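Side-chain contacts in putative antitoxin VapB45 (Mycobacterium tuberculosis, PDB 5AF3), which is possibly the antitoxin of a type II toxin-antitoxin system, paired with the toxin VapC45, and probably binds DNA: residues A[19-22]-A[23-27]; A[71-74]-A[75-79]; A[196-200]-A[201-205]; A[219-222]-A[223-227]. All coordinates share one frame; numbering follows the deposited sequence.

Interaction 1: A[19-22]-A[23-27]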
loop_
_atom_site.group_PDB
_atom_site.type_symbol
_atom_site.label_atom_id
_atom_site.label_comp_id
_atom_site.label_asym_id
_atom_site.label_seq_id
_atom_site.Cartn_x
_atom_site.Cartn_y
_atom_site.Cartn_z
ATOM N N THR A 19 -10.161 -15.598 -4.207
ATOM C CA THR A 19 -11.408 -15.128 -3.580
ATOM C C THR A 19 -11.427 -13.615 -3.847
ATOM O O THR A 19 -10.382 -13.058 -4.183
ATOM C CB THR A 19 -11.388 -15.305 -2.052
ATOM O OG1 THR A 19 -10.400 -14.423 -1.491
ATOM C CG2 THR A 19 -11.076 -16.756 -1.653
ATOM N N LEU A 20 -12.571 -12.946 -3.637
ATOM C CA LEU A 20 -12.604 -11.483 -3.841
ATOM C C LEU A 20 -11.783 -10.753 -2.790
ATOM O O LEU A 20 -11.202 -9.720 -3.077
ATOM C CB LEU A 20 -14.014 -10.912 -3.938
ATOM C CG LEU A 20 -14.913 -11.490 -5.053
ATOM C CD1 LEU A 20 -16.299 -10.908 -4.974
ATOM C CD2 LEU A 20 -14.331 -11.326 -6.476
ATOM N N ALA A 21 -11.756 -11.302 -1.581
ATOM C CA ALA A 21 -10.908 -10.799 -0.494
ATOM C C ALA A 21 -9.418 -10.730 -0.890
ATOM O O ALA A 21 -8.746 -9.697 -0.687
ATOM C CB ALA A 21 -11.107 -11.696 0.772
ATOM N N GLU A 22 -8.909 -11.829 -1.446
ATOM C CA GLU A 22 -7.505 -11.896 -1.877
ATOM C C GLU A 22 -7.251 -10.898 -2.991
ATOM O O GLU A 22 -6.281 -10.145 -2.943
ATOM C CB GLU A 22 -7.125 -13.305 -2.363
ATOM C CG GLU A 22 -6.917 -14.355 -1.232
ATOM C CD GLU A 22 -7.193 -15.799 -1.675
ATOM O OE1 GLU A 22 -7.464 -16.017 -2.886
ATOM O OE2 GLU A 22 -7.130 -16.726 -0.804
ATOM N N ALA A 23 -8.149 -10.881 -3.988
ATOM C CA ALA A 23 -7.954 -10.017 -5.154
ATOM C C ALA A 23 -7.977 -8.553 -4.746
ATOM O O ALA A 23 -7.231 -7.732 -5.273
ATOM C CB ALA A 23 -9.001 -10.331 -6.226
ATOM N N SER A 24 -8.816 -8.232 -3.761
ATOM C CA SER A 24 -8.875 -6.855 -3.259
ATOM C C SER A 24 -7.507 -6.428 -2.700
ATOM O O SER A 24 -7.070 -5.312 -2.924
ATOM C CB SER A 24 -9.981 -6.754 -2.189
ATOM O OG SER A 24 -9.768 -5.613 -1.377
ATOM N N ARG A 25 -6.832 -7.338 -1.997
ATOM C CA ARG A 25 -5.534 -7.024 -1.376
ATOM C C ARG A 25 -4.445 -6.899 -2.436
ATOM O O ARG A 25 -3.717 -5.899 -2.486
ATOM C CB ARG A 25 -5.147 -8.105 -0.367
ATOM C CG ARG A 25 -6.071 -8.204 0.805
ATOM C CD ARG A 25 -5.539 -9.211 1.790
ATOM N NE ARG A 25 -6.569 -10.216 2.043
ATOM C CZ ARG A 25 -6.418 -11.527 1.863
ATOM N NH1 ARG A 25 -5.244 -12.024 1.458
ATOM N NH2 ARG A 25 -7.446 -12.339 2.121
ATOM N N TYR A 26 -4.386 -7.895 -3.322
ATOM C CA TYR A 26 -3.347 -7.909 -4.354
ATOM C C TYR A 26 -3.432 -6.748 -5.349
ATOM O O TYR A 26 -2.411 -6.228 -5.756
ATOM C CB TYR A 26 -3.326 -9.243 -5.103
ATOM C CG TYR A 26 -3.351 -10.495 -4.259
ATOM C CD1 TYR A 26 -2.825 -10.532 -2.940
ATOM C CD2 TYR A 26 -3.908 -11.665 -4.768
ATOM C CE1 TYR A 26 -2.864 -11.727 -2.175
ATOM C CE2 TYR A 26 -3.941 -12.837 -4.009
ATOM C CZ TYR A 26 -3.414 -12.848 -2.724
ATOM O OH TYR A 26 -3.471 -14.041 -2.022
ATOM N N LEU A 27 -4.664 -6.402 -5.761
ATOM C CA LEU A 27 -4.936 -5.316 -6.717
ATOM C C LEU A 27 -5.091 -3.930 -6.075
ATOM O O LEU A 27 -5.008 -2.907 -6.769
ATOM C CB LEU A 27 -6.195 -5.633 -7.529
ATOM C CG LEU A 27 -6.209 -6.946 -8.314
ATOM C CD1 LEU A 27 -7.398 -6.862 -9.297
ATOM C CD2 LEU A 27 -4.909 -7.250 -8.997
#
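The Tyr26 ring has Glu22 O over one face, 3.2 Å from Tyr26 CG and offset toward the rim, while the Arg25 guanidinium has Glu22 CA over the centre of one of its own. Glu22 and Tyr26 run side by side in the same direction, the carboxylate and ring planes only 13° apart, and Glu22 CG lies 3.5 Å from Tyr26 OH. Arg25 instead crosses Glu22 at a slant, its plane turned 83° from the carboxylate; the opposite charges do not meet, Arg25 NH2 staying 5.3 Å from Glu22 OE2. The carboxylate is turned back to the helix start. Glu22 CG stands beside its own backbone N (chi1 -76°), which brings OE1 within 3.0 Å of Thr19 N, the donor arriving from above the carboxylate plane. In return Glu22 N donates to Thr19 OG1 at 3.0 Å in a nearly straight bond. Farther along, Tyr26 N donates to Glu22 O, and the Tyr26 ring packs on Pro196. Ala23 touches Leu70 and Ile75, tying the helix to its neighbours. The reciprocal pair of bonds makes Thr19 and Glu22 a capping box, with Thr19 as N-cap of helix 20-27 in the putative helix-turn-helix DNA-binding domain.

Interaction 2: A[71-74]-A[75-79]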
loop_
_atom_site.group_PDB
_atom_site.type_symbol
_atom_site.label_atom_id
_atom_site.label_comp_id
_atom_site.label_asym_id
_atom_site.label_seq_id
_atom_site.Cartn_x
_atom_site.Cartn_y
_atom_site.Cartn_z
ATOM N N PRO A 71 -10.790 -16.687 -12.010
ATOM C CA PRO A 71 -9.674 -17.373 -12.674
ATOM C C PRO A 71 -8.613 -16.304 -12.988
ATOM O O PRO A 71 -8.888 -15.082 -12.806
ATOM C CB PRO A 71 -10.330 -17.979 -13.929
ATOM C CG PRO A 71 -11.505 -17.048 -14.241
ATOM C CD PRO A 71 -11.970 -16.497 -12.884
ATOM N N PHE A 72 -7.429 -16.706 -13.434
ATOM C CA PHE A 72 -6.357 -15.745 -13.650
ATOM C C PHE A 72 -6.705 -14.640 -14.666
ATOM O O PHE A 72 -6.359 -13.448 -14.474
ATOM C CB PHE A 72 -5.025 -16.402 -14.047
ATOM C CG PHE A 72 -3.914 -15.431 -14.139
ATOM C CD1 PHE A 72 -3.256 -14.994 -12.977
ATOM C CD2 PHE A 72 -3.566 -14.864 -15.361
ATOM C CE1 PHE A 72 -2.228 -14.047 -13.090
ATOM C CE2 PHE A 72 -2.545 -13.920 -15.465
ATOM C CZ PHE A 72 -1.875 -13.514 -14.319
ATOM N N VAL A 73 -7.361 -15.030 -15.757
ATOM C CA VAL A 73 -7.821 -14.017 -16.728
ATOM C C VAL A 73 -8.723 -12.951 -16.059
ATOM O O VAL A 73 -8.642 -11.748 -16.446
ATOM C CB VAL A 73 -8.517 -14.644 -17.996
ATOM C CG1 VAL A 73 -9.837 -15.255 -17.639
ATOM C CG2 VAL A 73 -8.637 -13.580 -19.130
ATOM N N GLY A 74 -9.572 -13.370 -15.116
ATOM C CA GLY A 74 -10.463 -12.466 -14.378
ATOM C C GLY A 74 -9.715 -11.478 -13.475
ATOM O O GLY A 74 -10.105 -10.304 -13.341
ATOM N N ILE A 75 -8.674 -11.942 -12.783
ATOM C CA ILE A 75 -7.884 -10.994 -11.985
ATOM C C ILE A 75 -7.123 -9.998 -12.881
ATOM O O ILE A 75 -6.901 -8.835 -12.501
ATOM C CB ILE A 75 -6.950 -11.671 -10.921
ATOM C CG1 ILE A 75 -6.800 -10.702 -9.727
ATOM C CG2 ILE A 75 -5.596 -12.033 -11.497
ATOM C CD1 ILE A 75 -6.067 -11.303 -8.542
ATOM N N ALA A 76 -6.766 -10.440 -14.089
ATOM C CA ALA A 76 -6.033 -9.601 -15.037
ATOM C C ALA A 76 -7.003 -8.507 -15.517
ATOM O O ALA A 76 -6.635 -7.329 -15.567
ATOM C CB ALA A 76 -5.536 -10.471 -16.251
ATOM N N GLU A 77 -8.236 -8.907 -15.838
ATOM C CA GLU A 77 -9.298 -7.952 -16.226
ATOM C C GLU A 77 -9.587 -6.971 -15.057
ATOM O O GLU A 77 -9.683 -5.753 -15.248
ATOM C CB GLU A 77 -10.549 -8.735 -16.631
ATOM C CG GLU A 77 -10.296 -9.560 -17.924
ATOM C CD GLU A 77 -11.394 -10.552 -18.254
ATOM O OE1 GLU A 77 -12.095 -11.001 -17.316
ATOM O OE2 GLU A 77 -11.552 -10.836 -19.486
ATOM N N ALA A 78 -9.670 -7.495 -13.841
ATOM C CA ALA A 78 -9.878 -6.643 -12.644
ATOM C C ALA A 78 -8.711 -5.668 -12.444
ATOM O O ALA A 78 -8.919 -4.510 -12.071
ATOM C CB ALA A 78 -10.112 -7.500 -11.375
ATOM N N TYR A 79 -7.493 -6.133 -12.702
ATOM C CA TYR A 79 -6.307 -5.329 -12.573
ATOM C C TYR A 79 -6.363 -4.138 -13.538
ATOM O O TYR A 79 -6.118 -2.984 -13.134
ATOM C CB TYR A 79 -5.047 -6.151 -12.806
ATOM C CG TYR A 79 -3.788 -5.326 -12.923
ATOM C CD1 TYR A 79 -3.108 -4.868 -11.784
ATOM C CD2 TYR A 79 -3.255 -5.034 -14.178
ATOM C CE1 TYR A 79 -1.947 -4.134 -11.911
ATOM C CE2 TYR A 79 -2.109 -4.328 -14.307
ATOM C CZ TYR A 79 -1.468 -3.850 -13.184
ATOM O OH TYR A 79 -0.311 -3.133 -13.371
#
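Ile75 CG2 rests against the Phe72 ring, 4.1 Å from Phe72 CD1, and still nearer the backbone, 3.4 Å from Phe72 O. The two side chains pass each other obliquely, three residues apart on the same flank of the helix. Phe72 has its CG opposite the backbone N (chi1 -175°), while Ile75 places CG2 between its N and carbonyl carbon, and the methyl thereby faces back down the helix toward the ring. Four residues after Val73, Glu77 lies back over the preceding turn: its CG is 3.1 Å from Val73 O, and its OE2 is 4.0 Å from Val73 CG2. The carboxylate thus passes along an apolar branch of Val73 before its oxygens meet their partners, Thr58 and His108.

The backbone beneath holds these groups in step. Ile75 N donates to Pro71 O at 3.1 Å, Ala76 N to Phe72 O, Glu77 N to Val73 O at 2.9 Å, and Ala78 N to Gly74 O. In the next shell, the buried Glu77 carboxylate is satisfied at both oxygens, OE1 by Thr58 OG1 and OE2 by His108 ND1, which fixes its rotation. Phe72 and Ala76 pack on Ile175 of strand 172-176, whereas Ile75 and Ala78 meet Leu27 of helix 20-27, placing this turn between a helix and a strand. Pro71 occupies the N-cap position, and the regular i to i+4 bonding that follows is that of the first turns of an alpha-helix, here the start of helix 72-86, buried over these residues, in the putative helix-turn-helix domain.

Interaction 3: A[196-200]-A[201-205]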
loop_
_atom_site.group_PDB
_atom_site.type_symbol
_atom_site.label_atom_id
_atom_site.label_comp_id
_atom_site.label_asym_id
_atom_site.label_seq_id
_atom_site.Cartn_x
_atom_site.Cartn_y
_atom_site.Cartn_z
ATOM N N PRO A 196 0.853 -13.675 -4.597
ATOM C CA PRO A 196 2.034 -12.851 -4.861
ATOM C C PRO A 196 3.382 -13.593 -4.583
ATOM O O PRO A 196 3.587 -14.084 -3.469
ATOM C CB PRO A 196 1.866 -11.688 -3.885
ATOM C CG PRO A 196 0.380 -11.574 -3.726
ATOM C CD PRO A 196 -0.102 -13.002 -3.687
ATOM N N VAL A 197 4.235 -13.686 -5.588
ATOM C CA VAL A 197 5.610 -14.238 -5.435
ATOM C C VAL A 197 6.646 -13.268 -5.886
ATOM O O VAL A 197 6.383 -12.428 -6.783
ATOM C CB VAL A 197 5.788 -15.633 -6.206
ATOM C CG1 VAL A 197 4.852 -16.694 -5.679
ATOM C CG2 VAL A 197 5.647 -15.445 -7.723
ATOM N N PHE A 198 7.832 -13.352 -5.261
ATOM C CA PHE A 198 9.013 -12.706 -5.763
ATOM C C PHE A 198 9.310 -13.393 -7.109
ATOM O O PHE A 198 9.539 -14.599 -7.158
ATOM C CB PHE A 198 10.176 -12.904 -4.782
ATOM C CG PHE A 198 9.996 -12.179 -3.466
ATOM C CD1 PHE A 198 10.324 -10.831 -3.367
ATOM C CD2 PHE A 198 9.563 -12.865 -2.328
ATOM C CE1 PHE A 198 10.211 -10.142 -2.104
ATOM C CE2 PHE A 198 9.405 -12.202 -1.089
ATOM C CZ PHE A 198 9.715 -10.847 -0.980
ATOM N N ASP A 199 9.245 -12.626 -8.204
ATOM C CA ASP A 199 9.499 -13.186 -9.556
ATOM C C ASP A 199 10.890 -13.863 -9.571
ATOM O O ASP A 199 11.094 -14.886 -10.232
ATOM C CB ASP A 199 9.462 -12.054 -10.583
ATOM C CG ASP A 199 9.539 -12.550 -12.031
ATOM O OD1 ASP A 199 8.988 -13.641 -12.334
ATOM O OD2 ASP A 199 10.099 -11.784 -12.844
ATOM N N GLY A 200 11.832 -13.267 -8.845
ATOM C CA GLY A 200 13.232 -13.674 -8.885
ATOM C C GLY A 200 13.556 -14.985 -8.186
ATOM O O GLY A 200 14.541 -15.647 -8.542
ATOM N N SER A 201 12.757 -15.373 -7.196
ATOM C CA SER A 201 12.975 -16.685 -6.519
ATOM C C SER A 201 11.766 -17.627 -6.515
ATOM O O SER A 201 11.882 -18.774 -6.084
ATOM C CB SER A 201 13.412 -16.409 -5.076
ATOM O OG SER A 201 12.319 -15.833 -4.356
ATOM N N GLY A 202 10.590 -17.139 -6.949
ATOM C CA GLY A 202 9.353 -17.917 -6.914
ATOM C C GLY A 202 8.768 -18.133 -5.525
ATOM O O GLY A 202 7.810 -18.900 -5.352
ATOM N N VAL A 203 9.310 -17.407 -4.528
ATOM C CA VAL A 203 8.805 -17.496 -3.144
ATOM C C VAL A 203 7.596 -16.596 -2.891
ATOM O O VAL A 203 7.605 -15.462 -3.306
ATOM C CB VAL A 203 9.929 -17.127 -2.126
ATOM C CG1 VAL A 203 9.387 -17.031 -0.670
ATOM C CG2 VAL A 203 11.093 -18.123 -2.263
ATOM N N ARG A 204 6.582 -17.147 -2.220
ATOM C CA ARG A 204 5.396 -16.382 -1.818
ATOM C C ARG A 204 5.828 -15.312 -0.836
ATOM O O ARG A 204 6.510 -15.610 0.156
ATOM C CB ARG A 204 4.360 -17.302 -1.217
ATOM C CG ARG A 204 3.658 -18.191 -2.253
ATOM C CD ARG A 204 2.516 -19.001 -1.635
ATOM N NE ARG A 204 2.792 -19.223 -0.223
ATOM C CZ ARG A 204 1.885 -19.540 0.689
ATOM N NH1 ARG A 204 0.616 -19.724 0.322
ATOM N NH2 ARG A 204 2.255 -19.694 1.965
ATOM N N VAL A 205 5.439 -14.064 -1.118
ATOM C CA VAL A 205 5.631 -12.983 -0.175
ATOM C C VAL A 205 5.180 -13.431 1.212
ATOM O O VAL A 205 5.845 -13.133 2.213
ATOM C CB VAL A 205 4.887 -11.693 -0.606
ATOM C CG1 VAL A 205 4.899 -10.644 0.565
ATOM C CG2 VAL A 205 5.555 -11.107 -1.835
#
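Phe198 and Val205 meet across a tight chain reversal, in which the end of strand 197-198, at the margin of the four-stranded antiparallel sheet, folds back on the segment leading to helix 206-213. Val205 CG2 lies over one face of the Phe198 ring, toward the rim and 4.1 Å from CE2, the two side chains crossing at about a right angle. Phe198 CG is swung away from the carbonyl carbon (chi1 -68°), and CD2 comes to 3.4 Å from Val203 O, the same oxygen that accepts from Phe198 N at 2.9 Å. On the other flank of the reversal, Val197 CG1 touches Arg204 CG at 3.9 Å, while the Arg204 guanidinium reaches on to a salt bridge with Asp207. At the bend, Phe198 O takes Gly202 N at 2.8 Å and, weakly, Ser201 N. Gly202 has positive phi (72°), a left-handed conformation that lets the chain reverse and Val203 run back beside Phe198; Ser201 OG is hydrogen-bonded to Tyr225 O. Val197 and Arg204 form a non-hydrogen-bonded antiparallel pair, flanked by the Val205 N to Pro196 O (3.0 Å) and Phe198-Val203 bonds, a minimal beta-hairpin-like reversal with a single bridge in the DUF433 region.

Interaction 4: A[219-222]-A[223-227]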
loop_
_atom_site.group_PDB
_atom_site.type_symbol
_atom_site.label_atom_id
_atom_site.label_comp_id
_atom_site.label_asym_id
_atom_site.label_seq_id
_atom_site.Cartn_x
_atom_site.Cartn_y
_atom_site.Cartn_z
ATOM N N GLN A 219 18.825 -9.739 6.665
ATOM C CA GLN A 219 19.877 -10.454 5.912
ATOM C C GLN A 219 19.646 -11.977 5.915
ATOM O O GLN A 219 19.774 -12.639 4.854
ATOM C CB GLN A 219 21.298 -10.117 6.457
ATOM C CG GLN A 219 22.434 -10.691 5.597
ATOM C CD GLN A 219 22.428 -10.134 4.183
ATOM O OE1 GLN A 219 22.222 -10.875 3.200
ATOM N NE2 GLN A 219 22.638 -8.826 4.059
ATOM N N ALA A 220 19.311 -12.508 7.086
ATOM C CA ALA A 220 19.084 -13.949 7.265
ATOM C C ALA A 220 17.893 -14.390 6.428
ATOM O O ALA A 220 17.953 -15.386 5.712
ATOM C CB ALA A 220 18.841 -14.288 8.706
ATOM N N VAL A 221 16.803 -13.638 6.521
ATOM C CA VAL A 221 15.611 -13.983 5.710
ATOM C C VAL A 221 15.909 -13.859 4.210
ATOM O O VAL A 221 15.562 -14.754 3.430
ATOM C CB VAL A 221 14.382 -13.141 6.143
ATOM C CG1 VAL A 221 13.166 -13.419 5.222
ATOM C CG2 VAL A 221 14.021 -13.493 7.612
ATOM N N ALA A 222 16.595 -12.787 3.810
ATOM C CA ALA A 222 16.892 -12.559 2.386
ATOM C C ALA A 222 17.691 -13.718 1.803
ATOM O O ALA A 222 17.358 -14.237 0.735
ATOM C CB ALA A 222 17.619 -11.245 2.188
ATOM N N ASP A 223 18.723 -14.142 2.523
ATOM C CA ASP A 223 19.505 -15.312 2.141
ATOM C C ASP A 223 18.701 -16.618 2.088
ATOM O O ASP A 223 18.825 -17.408 1.124
ATOM C CB ASP A 223 20.715 -15.454 3.069
ATOM C CG ASP A 223 21.705 -14.288 2.932
ATOM O OD1 ASP A 223 21.662 -13.525 1.925
ATOM O OD2 ASP A 223 22.510 -14.123 3.863
ATOM N N ASP A 224 17.865 -16.839 3.100
ATOM C CA ASP A 224 17.070 -18.041 3.189
ATOM C C ASP A 224 16.028 -18.132 2.083
ATOM O O ASP A 224 15.631 -19.232 1.721
ATOM C CB ASP A 224 16.377 -18.146 4.554
ATOM C CG ASP A 224 17.335 -18.551 5.679
ATOM O OD1 ASP A 224 18.512 -18.815 5.392
ATOM O OD2 ASP A 224 16.920 -18.581 6.849
ATOM N N TYR A 225 15.569 -16.978 1.574
ATOM C CA TYR A 225 14.430 -16.950 0.641
ATOM C C TYR A 225 14.780 -16.429 -0.762
ATOM O O TYR A 225 13.902 -16.259 -1.617
ATOM C CB TYR A 225 13.211 -16.216 1.256
ATOM C CG TYR A 225 12.627 -17.043 2.394
ATOM C CD1 TYR A 225 11.656 -18.019 2.159
ATOM C CD2 TYR A 225 13.102 -16.890 3.703
ATOM C CE1 TYR A 225 11.149 -18.821 3.208
ATOM C CE2 TYR A 225 12.618 -17.678 4.733
ATOM C CZ TYR A 225 11.623 -18.627 4.495
ATOM O OH TYR A 225 11.180 -19.412 5.560
ATOM N N GLY A 226 16.067 -16.176 -0.980
ATOM C CA GLY A 226 16.587 -15.913 -2.340
ATOM C C GLY A 226 16.264 -14.535 -2.878
ATOM O O GLY A 226 16.039 -14.366 -4.073
ATOM N N VAL A 227 16.201 -13.557 -1.978
ATOM C CA VAL A 227 15.922 -12.174 -2.360
ATOM C C VAL A 227 16.973 -11.347 -1.652
ATOM O O VAL A 227 17.851 -11.891 -0.971
ATOM C CB VAL A 227 14.491 -11.701 -1.916
ATOM C CG1 VAL A 227 13.434 -12.316 -2.788
ATOM C CG2 VAL A 227 14.226 -12.034 -0.472
#
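Val221 and Tyr225, one turn apart on helix 218-225, run askew to each other, with Val221 CG1 3.8 Å from Tyr225 CD2. The ring presents its edge to Val221 O, which lies in the ring plane 3.3 Å from Tyr225 CD2. The Tyr225 CB-CG bond points away from the carbonyl carbon (chi1 -69°), which sends the ring outward with its CD2 side next to Val221, while Val221 extends CG1 opposite its own N to meet it. The pair is wedged against helix 206-213, where both side chains touch Pro211, and Val221 also reaches Leu232 of helix 229-236.

On another flank Asp223 leans back over Gln219, its CG 3.2 Å from the backbone O of Gln219. Asp224 likewise folds over Ala220, its CG 3.2 Å from Ala220 O. Beneath them, the backbone follows the i to i+4 pattern, Asp223 N donating to Gln219 O at 170° and Asp224 N to Ala220 O. This is a glycine-terminated C-terminal end of a helix in the DUF433 region: Gly226 is the first residue to leave helical geometry, with positive phi (76°). Ala222 O gathers the terminal donors, Val227 N at 3.0 Å in an i to i+5 bond as in a Schellman motif and, more weakly, Gly226 N and Tyr225 N. The turned chain carries Val227 back over Ala222, CG2 lying 4.4 Å from Ala222 CB. Val227 also packs on Leu232, joining this exit to the following helix.

How the interactions relate
The four contacts fall into two pairs, one in each family region. Interactions 1 and 2 have centres about 11 Å apart and pack helix on helix, Leu27 CD1 lying 3.5 Å from Ala78 CB. Interactions 3 and 4, about 12 Å apart between centres, meet where Phe198 CD1 comes to 3.5 Å from Val227 CG1 and Ser201 OG to 3.2 Å from Tyr225 O. A direct link between the regions is made by interactions 1 and 3, through Tyr26 CE1 and Pro196 CD at 3.4 Å. Interaction 4 is remote from interaction 2, their nearest atoms about 19 Å apart, and its centre is about 28 Å from the centre of the chain.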